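Local coordinates for protein 2-dehydropantoate 2-reductase (Geobacter metallireducens, PDB 3HN2) that probably catalyses the NADPH-dependent reduction of 2-dehydropantoate (ketopantoate) to (R)-pantoate in pantothenate biosynthesis, at residues A[70-75]-A[160-165]; A[144-149]-A[164-169]; A[273-278]-A[297-302]; A[277-282]-A[287-292]. All blocks are in the same frame, centred on the assembly; numbering follows the deposited sequence.

Contact 1: A[70-75]-A[160-165]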
loop_
_atom_site.group_PDB
_atom_site.type_symbol
_atom_site.label_atom_id
_atom_site.label_comp_id
_atom_site.label_asym_id
_atom_site.label_seq_id
_atom_site.Cartn_x
_atom_site.Cartn_y
_atom_site.Cartn_z
ATOM N N MET A 70 28.929 24.066 3.676
ATOM C CA MET A 70 27.740 23.616 4.402
ATOM C C MET A 70 28.103 22.511 5.402
ATOM O O MET A 70 29.238 22.035 5.423
ATOM C CB MET A 70 26.688 23.099 3.412
ATOM C CG MET A 70 26.144 24.133 2.429
ATOM S SD MET A 70 24.657 24.987 3.003
ATOM C CE MET A 70 25.353 26.477 3.719
ATOM N N ASP A 71 27.143 22.113 6.235
ATOM C CA ASP A 71 27.320 20.960 7.121
ATOM C C ASP A 71 26.835 19.684 6.439
ATOM O O ASP A 71 27.458 18.626 6.550
ATOM C CB ASP A 71 26.563 21.156 8.439
ATOM C CG ASP A 71 27.216 22.181 9.348
ATOM O OD1 ASP A 71 28.466 22.211 9.436
ATOM O OD2 ASP A 71 26.471 22.954 9.988
ATOM N N LEU A 72 25.714 19.805 5.736
ATOM C CA LEU A 72 25.084 18.692 5.052
ATOM C C LEU A 72 24.587 19.133 3.684
ATOM O O LEU A 72 23.971 20.194 3.557
ATOM C CB LEU A 72 23.911 18.160 5.885
ATOM C CG LEU A 72 22.998 17.086 5.283
ATOM C CD1 LEU A 72 23.725 15.759 5.138
ATOM C CD2 LEU A 72 21.760 16.916 6.134
ATOM N N VAL A 73 24.863 18.331 2.659
ATOM C CA VAL A 73 24.213 18.542 1.369
ATOM C C VAL A 73 23.346 17.346 0.964
ATOM O O VAL A 73 23.843 16.236 0.763
ATOM C CB VAL A 73 25.199 19.024 0.247
ATOM C CG1 VAL A 73 26.539 18.334 0.339
ATOM C CG2 VAL A 73 24.583 18.858 -1.146
ATOM N N LEU A 74 22.038 17.585 0.906
ATOM C CA LEU A 74 21.072 16.620 0.381
ATOM C C LEU A 74 21.084 16.657 -1.128
ATOM O O LEU A 74 20.667 17.648 -1.726
ATOM C CB LEU A 74 19.663 16.975 0.835
ATOM C CG LEU A 74 18.894 16.068 1.782
ATOM C CD1 LEU A 74 19.334 16.321 3.207
ATOM C CD2 LEU A 74 17.414 16.364 1.619
ATOM N N VAL A 75 21.568 15.583 -1.744
ATOM C CA VAL A 75 21.505 15.441 -3.188
ATOM C C VAL A 75 20.177 14.756 -3.574
ATOM O O VAL A 75 19.906 13.622 -3.172
ATOM C CB VAL A 75 22.716 14.663 -3.734
ATOM C CG1 VAL A 75 22.727 14.686 -5.247
ATOM C CG2 VAL A 75 24.021 15.259 -3.200
ATOM N N GLU A 160 22.573 8.476 13.529
ATOM C CA GLU A 160 21.445 8.687 14.435
ATOM C C GLU A 160 21.085 10.159 14.596
ATOM O O GLU A 160 19.915 10.476 14.783
ATOM C CB GLU A 160 21.680 8.032 15.802
ATOM C CG GLU A 160 21.700 6.496 15.785
ATOM C CD GLU A 160 20.349 5.858 15.441
ATOM O OE1 GLU A 160 19.290 6.464 15.719
ATOM O OE2 GLU A 160 20.350 4.731 14.897
ATOM N N GLU A 161 22.082 11.046 14.524
ATOM C CA GLU A 161 21.848 12.500 14.548
ATOM C C GLU A 161 21.063 12.967 13.328
ATOM O O GLU A 161 20.217 13.851 13.442
ATOM C CB GLU A 161 23.160 13.290 14.644
ATOM C CG GLU A 161 23.706 13.464 16.063
ATOM C CD GLU A 161 25.143 13.996 16.103
ATOM O OE1 GLU A 161 25.807 14.071 15.043
ATOM O OE2 GLU A 161 25.614 14.340 17.210
ATOM N N LEU A 162 21.355 12.379 12.168
ATOM C CA LEU A 162 20.600 12.653 10.945
ATOM C C LEU A 162 19.186 12.061 11.001
ATOM O O LEU A 162 18.223 12.710 10.589
ATOM C CB LEU A 162 21.348 12.132 9.713
ATOM C CG LEU A 162 22.571 12.914 9.228
ATOM C CD1 LEU A 162 23.243 12.186 8.071
ATOM C CD2 LEU A 162 22.197 14.331 8.817
ATOM N N ALA A 163 19.083 10.837 11.517
ATOM C CA ALA A 163 17.804 10.157 11.731
ATOM C C ALA A 163 16.898 10.947 12.666
ATOM O O ALA A 163 15.702 11.097 12.392
ATOM C CB ALA A 163 18.031 8.759 12.282
ATOM N N ALA A 164 17.482 11.451 13.756
ATOM C CA ALA A 164 16.777 12.298 14.719
ATOM C C ALA A 164 16.299 13.585 14.060
ATOM O O ALA A 164 15.148 13.991 14.244
ATOM C CB ALA A 164 17.669 12.610 15.914
ATOM N N MET A 165 17.188 14.198 13.278
ATOM C CA MET A 165 16.906 15.431 12.543
ATOM C C MET A 165 15.700 15.296 11.603
ATOM O O MET A 165 14.860 16.195 11.544
ATOM C CB MET A 165 18.152 15.878 11.765
ATOM C CG MET A 165 18.006 17.200 11.039
ATOM S SD MET A 165 19.046 17.267 9.577
ATOM C CE MET A 165 20.575 17.887 10.291
#

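Contact 2: A[144-149]-A[164-169]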
loop_
_atom_site.group_PDB
_atom_site.type_symbol
_atom_site.label_atom_id
_atom_site.label_comp_id
_atom_site.label_asym_id
_atom_site.label_seq_id
_atom_site.Cartn_x
_atom_site.Cartn_y
_atom_site.Cartn_z
ATOM N N GLY A 144 6.856 8.711 2.380
ATOM C CA GLY A 144 7.889 9.714 2.603
ATOM C C GLY A 144 8.994 9.223 3.512
ATOM O O GLY A 144 9.938 9.960 3.798
ATOM N N ARG A 145 8.875 7.976 3.963
ATOM C CA ARG A 145 9.836 7.379 4.890
ATOM C C ARG A 145 11.223 7.179 4.269
ATOM O O ARG A 145 11.351 7.039 3.053
ATOM C CB ARG A 145 9.288 6.073 5.478
ATOM C CG ARG A 145 9.119 4.940 4.496
ATOM C CD ARG A 145 8.775 3.649 5.221
ATOM N NE ARG A 145 8.944 2.484 4.357
ATOM C CZ ARG A 145 10.082 1.805 4.220
ATOM N NH1 ARG A 145 11.168 2.163 4.892
ATOM N NH2 ARG A 145 10.132 0.760 3.406
ATOM N N ILE A 146 12.258 7.209 5.110
ATOM C CA ILE A 146 13.648 7.130 4.652
ATOM C C ILE A 146 14.427 6.117 5.499
ATOM O O ILE A 146 14.274 6.082 6.721
ATOM C CB ILE A 146 14.362 8.524 4.728
ATOM C CG1 ILE A 146 13.614 9.598 3.934
ATOM C CG2 ILE A 146 15.820 8.448 4.226
ATOM C CD1 ILE A 146 14.238 10.988 4.037
ATOM N N ILE A 147 15.258 5.297 4.856
ATOM C CA ILE A 147 16.209 4.447 5.573
ATOM C C ILE A 147 17.637 4.982 5.347
ATOM O O ILE A 147 18.098 5.077 4.206
ATOM C CB ILE A 147 16.112 2.959 5.145
ATOM C CG1 ILE A 147 14.650 2.496 5.053
ATOM C CG2 ILE A 147 16.891 2.063 6.114
ATOM C CD1 ILE A 147 14.487 1.123 4.418
ATOM N N LEU A 148 18.322 5.324 6.440
ATOM C CA LEU A 148 19.655 5.962 6.383
ATOM C C LEU A 148 20.810 4.998 6.646
ATOM O O LEU A 148 20.869 4.353 7.693
ATOM C CB LEU A 148 19.742 7.126 7.378
ATOM C CG LEU A 148 18.929 8.394 7.102
ATOM C CD1 LEU A 148 19.172 9.443 8.143
ATOM C CD2 LEU A 148 19.191 8.945 5.707
ATOM N N GLY A 149 21.725 4.906 5.689
ATOM C CA GLY A 149 22.941 4.117 5.864
ATOM C C GLY A 149 24.206 4.913 5.563
ATOM O O GLY A 149 24.196 5.848 4.763
ATOM N N ALA A 164 17.482 11.451 13.756
ATOM C CA ALA A 164 16.777 12.298 14.719
ATOM C C ALA A 164 16.299 13.585 14.060
ATOM O O ALA A 164 15.148 13.991 14.244
ATOM C CB ALA A 164 17.669 12.610 15.914
ATOM N N MET A 165 17.188 14.198 13.278
ATOM C CA MET A 165 16.906 15.431 12.543
ATOM C C MET A 165 15.700 15.296 11.603
ATOM O O MET A 165 14.860 16.195 11.544
ATOM C CB MET A 165 18.152 15.878 11.765
ATOM C CG MET A 165 18.006 17.200 11.039
ATOM S SD MET A 165 19.046 17.267 9.577
ATOM C CE MET A 165 20.575 17.887 10.291
ATOM N N PHE A 166 15.621 14.176 10.883
ATOM C CA PHE A 166 14.459 13.897 10.024
ATOM C C PHE A 166 13.176 13.630 10.803
ATOM O O PHE A 166 12.126 14.145 10.439
ATOM C CB PHE A 166 14.726 12.741 9.065
ATOM C CG PHE A 166 15.479 13.137 7.830
ATOM C CD1 PHE A 166 14.866 13.900 6.841
ATOM C CD2 PHE A 166 16.795 12.734 7.647
ATOM C CE1 PHE A 166 15.556 14.264 5.693
ATOM C CE2 PHE A 166 17.492 13.090 6.502
ATOM C CZ PHE A 166 16.870 13.855 5.521
ATOM N N ARG A 167 13.272 12.827 11.865
ATOM C CA ARG A 167 12.121 12.490 12.719
ATOM C C ARG A 167 11.524 13.707 13.422
ATOM O O ARG A 167 10.308 13.787 13.601
ATOM C CB ARG A 167 12.483 11.408 13.740
ATOM C CG ARG A 167 12.594 9.999 13.153
ATOM C CD ARG A 167 12.721 8.928 14.241
ATOM N NE ARG A 167 13.957 9.061 15.018
ATOM C CZ ARG A 167 15.039 8.295 14.876
ATOM N NH1 ARG A 167 16.107 8.510 15.636
ATOM N NH2 ARG A 167 15.065 7.314 13.983
ATOM N N GLN A 168 12.389 14.652 13.802
ATOM C CA GLN A 168 11.981 15.959 14.331
ATOM C C GLN A 168 11.168 16.767 13.322
ATOM O O GLN A 168 10.296 17.553 13.702
ATOM C CB GLN A 168 13.213 16.770 14.735
ATOM C CG GLN A 168 13.770 16.438 16.112
ATOM C CD GLN A 168 12.991 17.098 17.232
ATOM O OE1 GLN A 168 12.743 18.305 17.205
ATOM N NE2 GLN A 168 12.605 16.308 18.229
ATOM N N ALA A 169 11.464 16.562 12.040
ATOM C CA ALA A 169 10.810 17.274 10.951
ATOM C C ALA A 169 9.538 16.569 10.487
ATOM O O ALA A 169 8.854 17.055 9.594
ATOM C CB ALA A 169 11.778 17.452 9.787
#

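Contact 3: A[273-278]-A[297-302]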
loop_
_atom_site.group_PDB
_atom_site.type_symbol
_atom_site.label_atom_id
_atom_site.label_comp_id
_atom_site.label_asym_id
_atom_site.label_seq_id
_atom_site.Cartn_x
_atom_site.Cartn_y
_atom_site.Cartn_z
ATOM N N ALA A 273 21.047 4.345 -13.932
ATOM C CA ALA A 273 21.146 4.011 -12.505
ATOM C C ALA A 273 20.201 2.897 -12.031
ATOM O O ALA A 273 20.606 2.035 -11.250
ATOM C CB ALA A 273 20.951 5.256 -11.665
ATOM N N ILE A 274 18.954 2.912 -12.495
ATOM C CA ILE A 274 17.979 1.895 -12.086
ATOM C C ILE A 274 18.239 0.518 -12.733
ATOM O O ILE A 274 18.118 -0.517 -12.068
ATOM C CB ILE A 274 16.509 2.380 -12.313
ATOM C CG1 ILE A 274 16.225 3.637 -11.481
ATOM C CG2 ILE A 274 15.498 1.297 -11.947
ATOM C CD1 ILE A 274 15.025 4.441 -11.963
ATOM N N PHE A 275 18.629 0.510 -14.009
ATOM C CA PHE A 275 18.718 -0.736 -14.778
ATOM C C PHE A 275 20.129 -1.151 -15.183
ATOM O O PHE A 275 20.544 -2.275 -14.903
ATOM C CB PHE A 275 17.862 -0.651 -16.040
ATOM C CG PHE A 275 16.391 -0.616 -15.785
ATOM C CD1 PHE A 275 15.648 -1.791 -15.783
ATOM C CD2 PHE A 275 15.732 0.592 -15.590
ATOM C CE1 PHE A 275 14.272 -1.763 -15.577
ATOM C CE2 PHE A 275 14.355 0.629 -15.372
ATOM C CZ PHE A 275 13.628 -0.551 -15.364
ATOM N N ARG A 276 20.855 -0.266 -15.862
ATOM C CA ARG A 276 22.132 -0.658 -16.474
ATOM C C ARG A 276 23.257 -0.881 -15.462
ATOM O O ARG A 276 24.082 -1.779 -15.647
ATOM C CB ARG A 276 22.553 0.304 -17.593
ATOM C CG ARG A 276 21.716 0.183 -18.870
ATOM C CD ARG A 276 21.946 -1.160 -19.563
ATOM N NE ARG A 276 21.081 -1.364 -20.724
ATOM C CZ ARG A 276 20.886 -2.542 -21.312
ATOM N NH1 ARG A 276 21.505 -3.619 -20.845
ATOM N NH2 ARG A 276 20.074 -2.648 -22.367
ATOM N N THR A 277 23.253 -0.086 -14.391
ATOM C CA THR A 277 24.194 -0.246 -13.267
ATOM C C THR A 277 23.983 -1.557 -12.474
ATOM O O THR A 277 24.960 -2.278 -12.248
ATOM C CB THR A 277 24.220 1.008 -12.324
ATOM O OG1 THR A 277 24.437 2.196 -13.096
ATOM C CG2 THR A 277 25.308 0.891 -11.285
ATOM N N PRO A 278 22.736 -1.864 -12.024
ATOM C CA PRO A 278 22.526 -3.188 -11.432
ATOM C C PRO A 278 22.844 -4.358 -12.350
ATOM O O PRO A 278 23.454 -5.326 -11.890
ATOM C CB PRO A 278 21.038 -3.174 -11.077
ATOM C CG PRO A 278 20.777 -1.764 -10.794
ATOM C CD PRO A 278 21.507 -1.062 -11.898
ATOM N N THR A 297 16.573 -2.556 -22.267
ATOM C CA THR A 297 16.715 -2.336 -23.701
ATOM C C THR A 297 15.428 -1.828 -24.366
ATOM O O THR A 297 15.462 -0.817 -25.076
ATOM C CB THR A 297 17.171 -3.610 -24.428
ATOM O OG1 THR A 297 18.084 -4.341 -23.607
ATOM C CG2 THR A 297 17.847 -3.256 -25.723
ATOM N N LEU A 298 14.305 -2.519 -24.138
ATOM C CA LEU A 298 13.007 -2.081 -24.673
ATOM C C LEU A 298 12.688 -0.681 -24.181
ATOM O O LEU A 298 11.937 0.066 -24.823
ATOM C CB LEU A 298 11.865 -3.004 -24.219
ATOM C CG LEU A 298 11.716 -4.371 -24.869
ATOM C CD1 LEU A 298 10.809 -5.224 -24.009
ATOM C CD2 LEU A 298 11.176 -4.252 -26.288
ATOM N N LEU A 299 13.255 -0.327 -23.033
ATOM C CA LEU A 299 12.914 0.950 -22.451
ATOM C C LEU A 299 13.728 2.079 -23.078
ATOM O O LEU A 299 13.230 3.193 -23.217
ATOM C CB LEU A 299 13.013 0.871 -20.939
ATOM C CG LEU A 299 12.147 1.735 -20.023
ATOM C CD1 LEU A 299 10.728 2.002 -20.524
ATOM C CD2 LEU A 299 12.124 1.006 -18.714
ATOM N N GLU A 300 14.958 1.785 -23.501
ATOM C CA GLU A 300 15.725 2.762 -24.272
ATOM C C GLU A 300 15.338 2.781 -25.768
ATOM O O GLU A 300 15.570 3.780 -26.454
ATOM C CB GLU A 300 17.245 2.650 -24.021
ATOM C CG GLU A 300 17.877 1.278 -24.254
ATOM C CD GLU A 300 18.842 0.847 -23.143
ATOM O OE1 GLU A 300 19.041 1.604 -22.167
ATOM O OE2 GLU A 300 19.393 -0.272 -23.238
ATOM N N GLN A 301 14.722 1.699 -26.254
ATOM C CA GLN A 301 14.134 1.671 -27.608
ATOM C C GLN A 301 12.939 2.601 -27.751
ATOM O O GLN A 301 12.778 3.255 -28.777
ATOM C CB GLN A 301 13.681 0.264 -28.004
ATOM C CG GLN A 301 14.617 -0.477 -28.950
ATOM C CD GLN A 301 14.915 0.274 -30.244
ATOM O OE1 GLN A 301 14.007 0.704 -30.952
ATOM N NE2 GLN A 301 16.197 0.419 -30.560
ATOM N N ALA A 302 12.094 2.637 -26.725
ATOM C CA ALA A 302 10.875 3.436 -26.757
ATOM C C ALA A 302 11.161 4.923 -26.567
ATOM O O ALA A 302 10.394 5.766 -27.032
ATOM C CB ALA A 302 9.883 2.944 -25.708
#

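Contact 4: A[277-282]-A[287-292]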
loop_
_atom_site.group_PDB
_atom_site.type_symbol
_atom_site.label_atom_id
_atom_site.label_comp_id
_atom_site.label_asym_id
_atom_site.label_seq_id
_atom_site.Cartn_x
_atom_site.Cartn_y
_atom_site.Cartn_z
ATOM N N THR A 277 23.253 -0.086 -14.391
ATOM C CA THR A 277 24.194 -0.246 -13.267
ATOM C C THR A 277 23.983 -1.557 -12.474
ATOM O O THR A 277 24.960 -2.278 -12.248
ATOM C CB THR A 277 24.220 1.008 -12.324
ATOM O OG1 THR A 277 24.437 2.196 -13.096
ATOM C CG2 THR A 277 25.308 0.891 -11.285
ATOM N N PRO A 278 22.736 -1.864 -12.024
ATOM C CA PRO A 278 22.526 -3.188 -11.432
ATOM C C PRO A 278 22.844 -4.358 -12.350
ATOM O O PRO A 278 23.454 -5.326 -11.890
ATOM C CB PRO A 278 21.038 -3.174 -11.077
ATOM C CG PRO A 278 20.777 -1.764 -10.794
ATOM C CD PRO A 278 21.507 -1.062 -11.898
ATOM N N LEU A 279 22.451 -4.267 -13.623
ATOM C CA LEU A 279 22.770 -5.302 -14.614
ATOM C C LEU A 279 24.282 -5.465 -14.739
ATOM O O LEU A 279 24.771 -6.593 -14.795
ATOM C CB LEU A 279 22.137 -5.003 -15.980
ATOM C CG LEU A 279 20.676 -5.396 -16.200
ATOM C CD1 LEU A 279 20.072 -4.668 -17.398
ATOM C CD2 LEU A 279 20.533 -6.896 -16.363
ATOM N N ALA A 280 25.001 -4.339 -14.766
ATOM C CA ALA A 280 26.471 -4.329 -14.668
ATOM C C ALA A 280 26.964 -5.066 -13.432
ATOM O O ALA A 280 27.811 -5.953 -13.546
ATOM C CB ALA A 280 27.024 -2.893 -14.686
ATOM N N TYR A 281 26.409 -4.720 -12.268
ATOM C CA TYR A 281 26.789 -5.341 -10.990
ATOM C C TYR A 281 26.546 -6.846 -10.930
ATOM O O TYR A 281 27.322 -7.576 -10.313
ATOM C CB TYR A 281 26.104 -4.644 -9.810
ATOM C CG TYR A 281 26.905 -3.503 -9.213
ATOM C CD1 TYR A 281 28.045 -3.748 -8.444
ATOM C CD2 TYR A 281 26.523 -2.180 -9.414
ATOM C CE1 TYR A 281 28.782 -2.701 -7.898
ATOM C CE2 TYR A 281 27.249 -1.126 -8.870
ATOM C CZ TYR A 281 28.376 -1.393 -8.115
ATOM O OH TYR A 281 29.090 -0.348 -7.577
ATOM N N GLY A 282 25.479 -7.304 -11.580
ATOM C CA GLY A 282 25.173 -8.728 -11.659
ATOM C C GLY A 282 26.061 -9.475 -12.638
ATOM O O GLY A 282 26.429 -10.626 -12.389
ATOM N N ILE A 287 25.705 -13.174 -13.278
ATOM C CA ILE A 287 24.327 -13.588 -12.980
ATOM C C ILE A 287 23.438 -13.382 -14.206
ATOM O O ILE A 287 23.429 -12.311 -14.812
ATOM C CB ILE A 287 23.749 -12.869 -11.706
ATOM C CG1 ILE A 287 24.171 -13.598 -10.427
ATOM C CG2 ILE A 287 22.227 -12.825 -11.715
ATOM C CD1 ILE A 287 25.531 -13.223 -9.903
ATOM N N ALA A 288 22.717 -14.435 -14.576
ATOM C CA ALA A 288 21.759 -14.389 -15.673
ATOM C C ALA A 288 20.565 -13.529 -15.284
ATOM O O ALA A 288 19.816 -13.870 -14.368
ATOM C CB ALA A 288 21.314 -15.793 -16.037
ATOM N N MET A 289 20.423 -12.394 -15.963
ATOM C CA MET A 289 19.273 -11.508 -15.782
ATOM C C MET A 289 18.630 -11.130 -17.126
ATOM O O MET A 289 18.737 -9.980 -17.562
ATOM C CB MET A 289 19.679 -10.254 -15.002
ATOM C CG MET A 289 19.763 -10.454 -13.497
ATOM S SD MET A 289 20.729 -9.198 -12.638
ATOM C CE MET A 289 19.493 -8.015 -12.116
ATOM N N PRO A 290 17.953 -12.095 -17.786
ATOM C CA PRO A 290 17.414 -11.845 -19.131
ATOM C C PRO A 290 16.266 -10.845 -19.165
ATOM O O PRO A 290 16.138 -10.086 -20.130
ATOM C CB PRO A 290 16.913 -13.226 -19.579
ATOM C CG PRO A 290 17.510 -14.205 -18.617
ATOM C CD PRO A 290 17.655 -13.466 -17.335
ATOM N N ARG A 291 15.447 -10.839 -18.118
ATOM C CA ARG A 291 14.249 -10.002 -18.096
ATOM C C ARG A 291 14.589 -8.540 -17.846
ATOM O O ARG A 291 14.101 -7.643 -18.564
ATOM C CB ARG A 291 13.217 -10.532 -17.090
ATOM C CG ARG A 291 12.512 -11.800 -17.568
ATOM C CD ARG A 291 11.495 -12.339 -16.547
ATOM N NE ARG A 291 11.334 -13.790 -16.674
ATOM C CZ ARG A 291 12.116 -14.700 -16.090
ATOM N NH1 ARG A 291 13.136 -14.333 -15.321
ATOM N NH2 ARG A 291 11.886 -15.988 -16.281
ATOM N N VAL A 292 15.463 -8.302 -16.859
ATOM C CA VAL A 292 15.958 -6.942 -16.587
ATOM C C VAL A 292 16.605 -6.395 -17.857
ATOM O O VAL A 292 16.388 -5.232 -18.220
ATOM C CB VAL A 292 16.882 -6.857 -15.335
ATOM C CG1 VAL A 292 17.105 -5.407 -14.934
ATOM C CG2 VAL A 292 16.275 -7.627 -14.135
#

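Contact 1: A[70-75]-A[160-165]
Leu72, on strand 72-75, reaches toward helix 157-168 and ends near Leu162 and Met165, which lie about one helical turn apart. Leu72 CB points at the helix but is still 5.1 Å from Leu162 CD2, and it is the longer branches that make the contact. The first torsion sets CG opposite the backbone N (chi1 173°), which carries the fork of the leucine toward the helix; Leu72 CG stands 4.6 Å from Leu162 CD2. Beyond the fork the two methyls differ. Leu72 CD1 comes to 4.2 Å from Leu162 CD2, whereas Leu72 CD2 meets Leu162 CD2 at 3.8 Å, the shortest approach between the segments. Leu72 CD2 also looks toward the thioether of Met165, with Met165 SD 4.4 Å away. The two leucines cross obliquely, methyl against methyl, rather than lying alongside each other. On the strand side, Leu72 packs on Ile5 and Leu100 of the adjoining parallel strands, and its backbone bonds to Arg4 and Ala6. Helix 157-168 packs through Leu72 against the central sheet of the Rossmann-type domain. Nothing polar spans the gap: three apolar side chains meet through apolar packing, with no hydrogen bond or charge pair across the contact, a chemistry that imposes little directional constraint and implies that shape fit and burial hold the helix against the strand.

Contact 2: A[144-149]-A[164-169]
Ile146 and Leu148, two residues apart on strand 142-150, both point at helix 157-168 and receive the ring of Phe166. The most specific interaction is a CH-pi contact. Ile146 CD1 lies over one face of the ring, 4.1 Å from the centroid of the Phe166 ring and 19° off its normal. The methyl is displaced somewhat toward the rim, where Phe166 CE1 is 3.9 Å from Ile146 CD1. With its CG1 placed beside the backbone N and the chain then extended (chi2 177°), the isoleucine presents its terminal methyl to the aromatic face, the two side chains crossing at about a right angle.

Plain apolar packing adds the second contact: Leu148 CD1 approaches Phe166 CD2 obliquely at 4.1 Å. The two aliphatic side chains thus meet different sides of the ring's outline, Ile146 by CD1 and CE1, Leu148 by CD2. Phe166 also touches Cys173, as does Leu148.

No polar bond crosses between the two segments. The backbone of Ile146 pairs with Asp172 and Arg174, which ties its strand to the neighbouring strand 173-175, and the Ile146 side chain also touches Tyr17 of helix 14-23.

Strand 142-150, helix 157-168 and strand 173-175 form a beta-alpha-beta unit at one end of the large sheet, and the Phe166 ring lies between its helix and the first strand. This part of the helix is held to the strand by apolar fit, of one ring against two aliphatic side chains, without directional bonds.

Contact 3: A[273-278]-A[297-302]
A bend at chi2 (-67°) turns the chain of Arg276 before it runs out extended to its guanidinium group, while Glu300 holds its CG between its own backbone N and carbonyl carbon (chi1 55°), which, with a bend at chi2, brings the carboxylate to the guanidinium edge. The two flat groups lie nearly coplanar, and a single oxygen takes the salt bridge: Arg276 NH2 is 2.6 Å from Glu300 OE2, in the guanidinium plane and approaching nearly along the C-O axis. Arg276 NE adds a weak bond of 3.2 Å to Glu300 OE2. From the next turn back, Thr297 OG1 accepts a further weak bond of 2.9 Å from Arg276 NH2 at the guanidinium edge; that hydroxyl is itself bonded to Glu293 O. A leucine in place of Arg276 would probably leave the Glu300 carboxylate without its cationic mate and free to turn. Beside this partly exposed polar cluster is a buried apolar touch, Phe275 CZ against Leu299 CD2 at 4.0 Å, the side chains crossing at about a right angle. The axes of the two short segments approach to 11.3 Å, with 133° between their N-to-C directions. Helix 271-284, widened by a pi-type turn at 273-276, thus packs across helix 290-302 in the all-helical C-terminal domain; helix 179-200 contributes Ile191 to Phe275 and Leu199 to Leu299, and Met259 of helix 258-264 touches both.

Contact 4: A[277-282]-A[287-292]
Leu279 reaches from helix 271-284 into the angle between Met289 and Val292. Its CG stands beside the backbone N (chi1 -83°), a torsion that turns the fork toward Met289 and Val292 although the bond to CB does not head there. Leu279 CD2 wedges between Met289 CB, 3.7 Å away, and Val292 CB, while Leu279 CD1 lies 3.8 Å from Val292 O. Leu279 CG meets Val292 CG1 at 3.8 Å as the two side chains slide past each other in opposite directions. Helices 271-284 and 290-302 form a helical hairpin in the C-terminal domain; 287-289 is the end of its connection and leads into the second helix, with Met289 at the N-cap position. Shortened to alanine, Leu279 would lose CG and both methyls, and Met289 CB and Val292 CG1 would probably be left facing a gap. Met289 bends at chi3 (94°), near its thioether end, and lies toward Gly282, where a CB would come within 3.0 Å of Met289 SD; glycine avoids that tight approach. Gly282 O also accepts a weak bond of 2.8 Å from Ile287 N, while Ile287 CD1 lies 3.7 Å from Gly282 O. Glu223 of helix 211-229 accepts a hydrogen bond from Val292 N and pairs in a salt bridge with Arg291.

Contacts 1 and 2 share helix 157-168 and fix it to different strands of one sheet in the nucleotide-binding-type domain; their centres are 9 Å apart, and Leu148 touches Leu162 between them. Contacts 3 and 4, with centres 10 Å apart, join the same pair of C-terminal helices, linked by Phe275 packing on Val292. About 30 to 32 Å separates the centres of one pair from those of the other, on opposite sides of the chain's centre. Chemistry follows place: the buried contacts 1 and 2 are wholly apolar, contact 4 is buried too but adds a weak backbone bond near the hairpin turn, and the partly exposed contact 3 alone carries a salt bridge.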